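PDB 3FHL: putative oxidoreductase from Bacteroides fragilis NCTC 9343, which probably acts as an oxidoreductase of the Gfo/Idh/MocA family, binding a nicotinamide nucleotide at its Rossmann domain. Local coordinates for residues P23-S26 against H30-L33; K45-Q50 against G268-R273; L68-T73 against G309-I314. All blocks are in the same frame, centred on the assembly; numbering follows the deposited sequence.

Interaction 1: P23-S26 against H30-L33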
loop_
_atom_site.group_PDB
_atom_site.type_symbol
_atom_site.label_atom_id
_atom_site.label_comp_id
_atom_site.label_asym_id
_atom_site.label_seq_id
_atom_site.Cartn_x
_atom_site.Cartn_y
_atom_site.Cartn_z
ATOM N N PRO C 23 7.434 -20.676 28.764
ATOM C CA PRO C 23 7.463 -21.888 27.938
ATOM C C PRO C 23 8.802 -22.194 27.256
ATOM O O PRO C 23 9.104 -23.364 27.036
ATOM C CB PRO C 23 6.385 -21.603 26.877
ATOM C CG PRO C 23 5.466 -20.706 27.550
ATOM C CD PRO C 23 6.360 -19.776 28.299
ATOM N N PHE C 24 9.585 -21.159 26.945
ATOM C CA PHE C 24 10.874 -21.314 26.257
ATOM C C PHE C 24 12.093 -21.413 27.184
ATOM O O PHE C 24 12.983 -22.229 26.946
ATOM C CB PHE C 24 11.058 -20.211 25.210
ATOM C CG PHE C 24 10.034 -20.273 24.120
ATOM C CD1 PHE C 24 10.124 -21.249 23.128
ATOM C CD2 PHE C 24 8.933 -19.422 24.131
ATOM C CE1 PHE C 24 9.164 -21.336 22.119
ATOM C CE2 PHE C 24 7.959 -19.504 23.132
ATOM C CZ PHE C 24 8.072 -20.472 22.129
ATOM N N ILE C 25 12.129 -20.595 28.230
ATOM C CA ILE C 25 13.159 -20.727 29.266
ATOM C C ILE C 25 13.119 -22.157 29.838
ATOM O O ILE C 25 14.164 -22.774 30.033
ATOM C CB ILE C 25 13.010 -19.659 30.392
ATOM C CG1 ILE C 25 13.094 -18.240 29.815
ATOM C CG2 ILE C 25 14.100 -19.850 31.473
ATOM C CD1 ILE C 25 12.426 -17.201 30.657
ATOM N N SER C 26 11.906 -22.677 30.045
ATOM C CA SER C 26 11.673 -24.035 30.540
ATOM C C SER C 26 12.139 -25.139 29.584
ATOM O O SER C 26 12.882 -26.036 29.995
ATOM C CB SER C 26 10.194 -24.230 30.859
ATOM O OG SER C 26 9.974 -25.428 31.573
ATOM N N HIS C 30 19.461 -25.244 27.931
ATOM C CA HIS C 30 20.583 -24.405 28.350
ATOM C C HIS C 30 20.175 -23.360 29.379
ATOM O O HIS C 30 21.001 -22.554 29.817
ATOM C CB HIS C 30 21.231 -23.722 27.152
ATOM C CG HIS C 30 21.668 -24.666 26.075
ATOM N ND1 HIS C 30 22.769 -25.486 26.202
ATOM C CD2 HIS C 30 21.160 -24.907 24.842
ATOM C CE1 HIS C 30 22.913 -26.203 25.100
ATOM N NE2 HIS C 30 21.951 -25.868 24.257
ATOM N N PHE C 31 18.898 -23.365 29.755
ATOM C CA PHE C 31 18.390 -22.436 30.756
ATOM C C PHE C 31 17.725 -23.223 31.856
ATOM O O PHE C 31 17.155 -24.281 31.606
ATOM C CB PHE C 31 17.332 -21.477 30.148
ATOM C CG PHE C 31 17.899 -20.487 29.156
ATOM C CD1 PHE C 31 18.206 -19.194 29.547
ATOM C CD2 PHE C 31 18.131 -20.862 27.835
ATOM C CE1 PHE C 31 18.754 -18.281 28.637
ATOM C CE2 PHE C 31 18.689 -19.968 26.925
ATOM C CZ PHE C 31 18.982 -18.677 27.323
ATOM N N GLU C 32 17.769 -22.685 33.071
ATOM C CA GLU C 32 16.891 -23.156 34.122
ATOM C C GLU C 32 15.918 -22.037 34.463
ATOM O O GLU C 32 16.338 -20.919 34.800
ATOM C CB GLU C 32 17.683 -23.584 35.370
ATOM C CG GLU C 32 16.785 -24.070 36.511
ATOM C CD GLU C 32 17.503 -24.234 37.852
ATOM O OE1 GLU C 32 16.855 -24.726 38.800
ATOM O OE2 GLU C 32 18.692 -23.864 37.967
ATOM N N LEU C 33 14.623 -22.325 34.352
ATOM C CA LEU C 33 13.600 -21.425 34.863
ATOM C C LEU C 33 13.631 -21.565 36.374
ATOM O O LEU C 33 12.905 -22.373 36.962
ATOM C CB LEU C 33 12.208 -21.739 34.289
ATOM C CG LEU C 33 11.033 -20.801 34.650
ATOM C CD1 LEU C 33 11.252 -19.334 34.235
ATOM C CD2 LEU C 33 9.710 -21.328 34.082
#
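I25 packs one methyl, CG2, against the CB of F31, the main chain at E32 and L33, and the L33 side chain. I25 CG2 lies 3.8 Å from L33 CA. I25 CG2 is 3.9 Å from both L33 CB and F31 CB, so it settles between two residues that both direct their CB atoms at the helix. The turn of I25 about its first torsion explains this. At chi1 -59° CG2 stands anti to the backbone N, while CG1 takes the place beside that N. L33 adds a second surface. Its CD1 approaches I25 CG2 to 4.0 Å, and its CD2 reaches the CB of S26 at 4.4 Å, a looser touch at the margin.

F31 contributes mainly its CB. F31 CB comes within 3.4 Å of I25 O, while the phenyl ring runs away from 23-26. The ring packs instead on I6 and T8 of strand 6-10 and on Y315 of helix 309-320.

The next shell fixes the strand. E32 faces away from the helix and pairs through OE2 with K7 NZ in a salt bridge. Its backbone is hydrogen-bonded to I6 and T8, which holds 31-33 in the parallel sheet. The other methyl-bearing branch of I25 leads to Y311.

Strand 6-10, helix 15-27 and strand 31-37 form a beta-alpha-beta unit of the Rossmann fold. Here the last turn of the helix lies against the start of the strand that follows it. The contact is buried and apolar, and the two segments share no hydrogen bond. Its fit therefore depends on the shape of the I25 and L33 branches, while the direction of the strand is set by its backbone bonds to strand 6-10.

Interaction 2: K45-Q50 against G268-R273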
loop_
_atom_site.group_PDB
_atom_site.type_symbol
_atom_site.label_atom_id
_atom_site.label_comp_id
_atom_site.label_asym_id
_atom_site.label_seq_id
_atom_site.Cartn_x
_atom_site.Cartn_y
_atom_site.Cartn_z
ATOM N N LYS C 45 2.951 -22.826 39.753
ATOM C CA LYS C 45 3.144 -24.135 40.382
ATOM C C LYS C 45 2.621 -25.311 39.563
ATOM O O LYS C 45 3.226 -26.385 39.569
ATOM C CB LYS C 45 2.541 -24.163 41.794
ATOM C CG LYS C 45 3.573 -23.977 42.886
ATOM C CD LYS C 45 2.968 -24.064 44.275
ATOM C CE LYS C 45 4.065 -23.934 45.330
ATOM N NZ LYS C 45 3.622 -23.230 46.572
ATOM N N GLU C 46 1.509 -25.094 38.863
ATOM C CA GLU C 46 0.850 -26.129 38.064
ATOM C C GLU C 46 1.719 -26.610 36.896
ATOM O O GLU C 46 1.828 -27.810 36.656
ATOM C CB GLU C 46 -0.510 -25.620 37.554
ATOM C CG GLU C 46 -1.479 -26.709 37.044
ATOM C CD GLU C 46 -2.374 -27.313 38.135
ATOM O OE1 GLU C 46 -2.450 -26.760 39.257
ATOM O OE2 GLU C 46 -3.018 -28.350 37.858
ATOM N N ARG C 47 2.356 -25.680 36.187
ATOM C CA ARG C 47 3.121 -26.044 34.997
ATOM C C ARG C 47 4.636 -26.038 35.200
ATOM O O ARG C 47 5.373 -26.721 34.486
ATOM C CB ARG C 47 2.742 -25.152 33.815
ATOM C CG ARG C 47 2.920 -25.844 32.487
ATOM C CD ARG C 47 2.690 -24.895 31.350
ATOM N NE ARG C 47 3.747 -25.020 30.352
ATOM C CZ ARG C 47 3.782 -24.336 29.216
ATOM N NH1 ARG C 47 2.809 -23.478 28.926
ATOM N NH2 ARG C 47 4.790 -24.505 28.371
ATOM N N TYR C 48 5.104 -25.270 36.173
ATOM C CA TYR C 48 6.536 -25.189 36.437
ATOM C C TYR C 48 6.808 -25.501 37.903
ATOM O O TYR C 48 7.235 -24.618 38.645
ATOM C CB TYR C 48 7.061 -23.796 36.064
ATOM C CG TYR C 48 6.661 -23.369 34.675
ATOM C CD1 TYR C 48 7.234 -23.975 33.553
ATOM C CD2 TYR C 48 5.691 -22.380 34.474
ATOM C CE1 TYR C 48 6.866 -23.599 32.263
ATOM C CE2 TYR C 48 5.308 -22.002 33.176
ATOM C CZ TYR C 48 5.907 -22.622 32.082
ATOM O OH TYR C 48 5.566 -22.271 30.799
ATOM N N PRO C 49 6.591 -26.769 38.326
ATOM C CA PRO C 49 6.645 -27.049 39.765
ATOM C C PRO C 49 8.065 -27.055 40.355
ATOM O O PRO C 49 8.213 -27.094 41.574
ATOM C CB PRO C 49 6.015 -28.444 39.870
ATOM C CG PRO C 49 6.322 -29.092 38.573
ATOM C CD PRO C 49 6.334 -27.995 37.540
ATOM N N GLN C 50 9.079 -26.998 39.490
ATOM C CA GLN C 50 10.486 -27.021 39.901
ATOM C C GLN C 50 11.073 -25.615 40.006
ATOM O O GLN C 50 12.213 -25.439 40.448
ATOM C CB GLN C 50 11.320 -27.855 38.921
ATOM C CG GLN C 50 11.176 -29.364 39.070
ATOM C CD GLN C 50 11.930 -30.128 37.995
ATOM O OE1 GLN C 50 11.509 -30.173 36.838
ATOM N NE2 GLN C 50 13.049 -30.739 38.374
ATOM N N GLY C 268 -1.878 -22.608 25.689
ATOM C CA GLY C 268 -1.093 -23.436 26.611
ATOM C C GLY C 268 -0.377 -24.621 25.983
ATOM O O GLY C 268 -0.023 -25.576 26.680
ATOM N N GLU C 269 -0.159 -24.575 24.673
ATOM C CA GLU C 269 0.566 -25.640 23.997
ATOM C C GLU C 269 2.055 -25.546 24.309
ATOM O O GLU C 269 2.614 -24.450 24.374
ATOM C CB GLU C 269 0.323 -25.598 22.493
ATOM C CG GLU C 269 -1.144 -25.803 22.140
ATOM C CD GLU C 269 -1.394 -25.861 20.651
ATOM O OE1 GLU C 269 -0.450 -26.172 19.891
ATOM O OE2 GLU C 269 -2.548 -25.603 20.244
ATOM N N ILE C 270 2.676 -26.705 24.531
ATOM C CA ILE C 270 4.090 -26.774 24.887
ATOM C C ILE C 270 4.898 -26.684 23.604
ATOM O O ILE C 270 4.682 -27.468 22.683
ATOM C CB ILE C 270 4.425 -28.069 25.676
ATOM C CG1 ILE C 270 3.744 -28.036 27.048
ATOM C CG2 ILE C 270 5.941 -28.256 25.829
ATOM C CD1 ILE C 270 3.644 -29.394 27.723
ATOM N N PRO C 271 5.815 -25.701 23.528
ATOM C CA PRO C 271 6.572 -25.493 22.294
ATOM C C PRO C 271 7.658 -26.512 21.929
ATOM O O PRO C 271 8.350 -26.318 20.922
ATOM C CB PRO C 271 7.164 -24.088 22.469
ATOM C CG PRO C 271 7.191 -23.847 23.928
ATOM C CD PRO C 271 6.121 -24.696 24.561
ATOM N N GLU C 272 7.793 -27.604 22.678
ATOM C CA GLU C 272 8.914 -28.533 22.433
ATOM C C GLU C 272 8.906 -29.324 21.094
ATOM O O GLU C 272 9.972 -29.671 20.569
ATOM C CB GLU C 272 9.130 -29.476 23.631
ATOM C CG GLU C 272 10.614 -29.745 23.900
ATOM C CD GLU C 272 10.885 -30.409 25.244
ATOM O OE1 GLU C 272 10.234 -30.046 26.257
ATOM O OE2 GLU C 272 11.771 -31.293 25.283
ATOM N N ARG C 273 7.720 -29.549 20.532
ATOM C CA ARG C 273 7.508 -30.578 19.507
ATOM C C ARG C 273 8.144 -30.308 18.126
ATOM O O ARG C 273 8.400 -29.157 17.783
ATOM C CB ARG C 273 6.010 -30.860 19.383
ATOM C CG ARG C 273 5.196 -29.674 19.007
ATOM C CD ARG C 273 3.734 -30.029 18.982
ATOM N NE ARG C 273 2.998 -29.008 18.254
ATOM C CZ ARG C 273 2.093 -28.203 18.791
ATOM N NH1 ARG C 273 1.493 -27.303 18.023
ATOM N NH2 ARG C 273 1.778 -28.303 20.080
HETATM O O HOH W 1 3.236 -23.004 26.444
#
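R47 reaches across to G268, I270 and P271, joining a loop of the Rossmann domain to the turn that follows helix 261-266. That helix ends in a Schellman motif, with G268 at positive phi.

The R47 side chain starts over Y48: its CB lies 4.0 Å above the tyrosine ring, offset toward the rim. CG is anti to the backbone N (chi1 -151°), and the chain stays extended until it bends at chi3 (133°). This bend brings the guanidinium beneath the Y48 hydroxyl, which lies over the centre of one face. I270 covers the opposite face, with its CG1 3.9 Å from R47 NH2. P271 comes at the edge, its CD 4.0 Å from the same NH2. R47 NH1 is 4.2 Å from G268 O, an oblique approach. P23 of helix 15-27 also packs on this arginine.

NH1 makes the polar link. It donates to a water at 2.6 Å, which lies in the guanidinium plane. The water passes the bond on to the E269 backbone O, also at 2.6 Å. A water-bridged hydrogen bond thus links the arginine to a main-chain carbonyl; no carboxylate of 268-273 pairs with it.

E269 has another partner for its side chain. R273 lies end-on to it and uses two nitrogens on one oxygen: NH1 is 2.9 Å from E269 OE1, and the bond runs nearly along the C-O axis.

Interaction 3: L68-T73 against G309-I314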
loop_
_atom_site.group_PDB
_atom_site.type_symbol
_atom_site.label_atom_id
_atom_site.label_comp_id
_atom_site.label_asym_id
_atom_site.label_seq_id
_atom_site.Cartn_x
_atom_site.Cartn_y
_atom_site.Cartn_z
ATOM N N LEU C 68 20.691 -14.448 34.702
ATOM C CA LEU C 68 19.832 -13.694 33.777
ATOM C C LEU C 68 18.483 -13.353 34.385
ATOM O O LEU C 68 17.821 -14.211 34.981
ATOM C CB LEU C 68 19.636 -14.476 32.466
ATOM C CG LEU C 68 18.698 -13.923 31.367
ATOM C CD1 LEU C 68 19.286 -12.687 30.726
ATOM C CD2 LEU C 68 18.415 -14.979 30.303
ATOM N N ILE C 69 18.083 -12.094 34.228
ATOM C CA ILE C 69 16.765 -11.643 34.648
ATOM C C ILE C 69 15.970 -11.151 33.433
ATOM O O ILE C 69 16.464 -10.358 32.636
ATOM C CB ILE C 69 16.840 -10.548 35.749
ATOM C CG1 ILE C 69 17.370 -11.153 37.059
ATOM C CG2 ILE C 69 15.456 -9.915 36.013
ATOM C CD1 ILE C 69 17.580 -10.127 38.167
ATOM N N VAL C 70 14.749 -11.663 33.296
ATOM C CA VAL C 70 13.820 -11.229 32.256
ATOM C C VAL C 70 12.841 -10.229 32.863
ATOM O O VAL C 70 11.986 -10.598 33.687
ATOM C CB VAL C 70 13.072 -12.430 31.630
ATOM C CG1 VAL C 70 12.072 -11.956 30.552
ATOM C CG2 VAL C 70 14.070 -13.419 31.023
ATOM N N VAL C 71 12.982 -8.967 32.463
ATOM C CA VAL C 71 12.146 -7.867 32.971
ATOM C C VAL C 71 10.872 -7.752 32.108
ATOM O O VAL C 71 10.889 -7.189 31.004
ATOM C CB VAL C 71 12.962 -6.533 33.054
ATOM C CG1 VAL C 71 12.106 -5.333 33.501
ATOM C CG2 VAL C 71 14.146 -6.700 34.009
ATOM N N ASN C 72 9.780 -8.324 32.608
ATOM C CA ASN C 72 8.506 -8.330 31.881
ATOM C C ASN C 72 7.348 -7.871 32.773
ATOM O O ASN C 72 6.216 -8.350 32.660
ATOM C CB ASN C 72 8.243 -9.717 31.292
ATOM C CG ASN C 72 8.056 -10.777 32.355
ATOM O OD1 ASN C 72 8.692 -10.741 33.405
ATOM N ND2 ASN C 72 7.161 -11.712 32.100
ATOM N N THR C 73 7.671 -6.936 33.663
ATOM C CA THR C 73 6.743 -6.343 34.626
ATOM C C THR C 73 5.944 -5.197 33.959
ATOM O O THR C 73 6.188 -4.909 32.780
ATOM C CB THR C 73 7.544 -5.823 35.840
ATOM O OG1 THR C 73 8.732 -5.163 35.387
ATOM C CG2 THR C 73 7.931 -6.957 36.755
ATOM N N GLY C 309 14.017 -19.212 19.455
ATOM C CA GLY C 309 15.265 -18.707 18.872
ATOM C C GLY C 309 15.822 -17.496 19.582
ATOM O O GLY C 309 17.035 -17.236 19.516
ATOM N N PHE C 310 14.949 -16.743 20.252
ATOM C CA PHE C 310 15.374 -15.582 21.024
ATOM C C PHE C 310 16.316 -16.015 22.160
ATOM O O PHE C 310 17.387 -15.427 22.349
ATOM C CB PHE C 310 14.176 -14.825 21.604
ATOM C CG PHE C 310 14.567 -13.706 22.523
ATOM C CD1 PHE C 310 15.001 -12.488 22.005
ATOM C CD2 PHE C 310 14.537 -13.876 23.909
ATOM C CE1 PHE C 310 15.369 -11.447 22.844
ATOM C CE2 PHE C 310 14.912 -12.831 24.760
ATOM C CZ PHE C 310 15.329 -11.621 24.225
ATOM N N TYR C 311 15.888 -17.041 22.887
ATOM C CA TYR C 311 16.634 -17.617 24.007
ATOM C C TYR C 311 17.833 -18.425 23.548
ATOM O O TYR C 311 18.904 -18.327 24.143
ATOM C CB TYR C 311 15.686 -18.399 24.927
ATOM C CG TYR C 311 14.862 -17.441 25.751
ATOM C CD1 TYR C 311 15.463 -16.700 26.770
ATOM C CD2 TYR C 311 13.502 -17.228 25.487
ATOM C CE1 TYR C 311 14.744 -15.789 27.523
ATOM C CE2 TYR C 311 12.768 -16.306 26.231
ATOM C CZ TYR C 311 13.401 -15.600 27.257
ATOM O OH TYR C 311 12.719 -14.684 28.015
ATOM N N GLN C 312 17.688 -19.155 22.442
ATOM C CA GLN C 312 18.816 -19.873 21.884
ATOM C C GLN C 312 19.930 -18.891 21.518
ATOM O O GLN C 312 21.107 -19.155 21.785
ATOM C CB GLN C 312 18.409 -20.733 20.680
ATOM C CG GLN C 312 19.549 -21.595 20.081
ATOM C CD GLN C 312 20.067 -22.693 21.029
ATOM O OE1 GLN C 312 19.450 -23.004 22.052
ATOM N NE2 GLN C 312 21.215 -23.279 20.680
ATOM N N ASN C 313 19.556 -17.744 20.951
ATOM C CA ASN C 313 20.538 -16.711 20.655
ATOM C C ASN C 313 21.224 -16.147 21.898
ATOM O O ASN C 313 22.430 -15.894 21.877
ATOM C CB ASN C 313 19.932 -15.576 19.827
ATOM C CG ASN C 313 20.924 -14.447 19.589
ATOM O OD1 ASN C 313 20.725 -13.332 20.056
ATOM N ND2 ASN C 313 22.019 -14.752 18.894
ATOM N N ILE C 314 20.452 -15.942 22.965
ATOM C CA ILE C 314 21.003 -15.445 24.223
ATOM C C ILE C 314 22.044 -16.423 24.769
ATOM O O ILE C 314 23.140 -16.007 25.193
ATOM C CB ILE C 314 19.892 -15.163 25.247
ATOM C CG1 ILE C 314 19.157 -13.893 24.849
ATOM C CG2 ILE C 314 20.450 -15.034 26.690
ATOM C CD1 ILE C 314 18.105 -13.522 25.801
#
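The hydroxyl of Y311 is hydrogen-bonded to H21 ND1 of helix 15-27 and packed on by both methyls of V70. Y311 OH lies 3.5 Å from V70 CG2 and 3.8 Å from V70 CG1. V70 meets the phenol end at the ring edge, near the ring plane, and V70 CG2 is 4.3 Å from Y311 CE1. The two side chains come from opposite directions.

The Y311 ring is steadied from one face by F310, whose CD2 stands 3.7 Å above it, over the centre. F310 in turn packs on V93 and meets Y122 edge-to-face.

A second apolar pair lies one turn further along the helix. In the conformer described, one of two, I314 CG2 meets L68 CD2 at 4.1 Å, and the two chains pass at a slant. With chi1 near -74° this methyl projects opposite the backbone N, toward the strand. I314 also touches V93 of the next strand.

Strand 68-71 is an inner strand of the parallel Rossmann sheet, hydrogen-bonded to strands 6-10 and 91-95. L68 and V70 both point to the helix side of it. Helix 309-320 belongs to the C-terminal half of the chain, yet it lies over this sheet and becomes part of its cover.

The contact is buried, and across it only carbon groups and the phenol oxygen meet. The one polar atom at this surface is satisfied by H21. The tyrosine can therefore bury its hydroxyl among aliphatic groups without leaving it unpaired.

From the N terminus, strand 6-10 leads into helix 15-27, and interaction 1 closes the short connection to strand 31-37, with three residues between its segments. Interaction 2 opens next, at the loop after that strand, and closes 217 residues later. Interaction 3 opens at strand 68-71, before interaction 2 has closed, and ends at helix 309-320. Interactions 2 and 3 thus cross, and both tie the Rossmann domain to the C-terminal part of the chain. Interaction 1 touches each: F24 packs on P271 of interaction 2, and F31 packs on L68 of interaction 3. Interactions 2 and 3 do not meet, with centres about 17 Å apart.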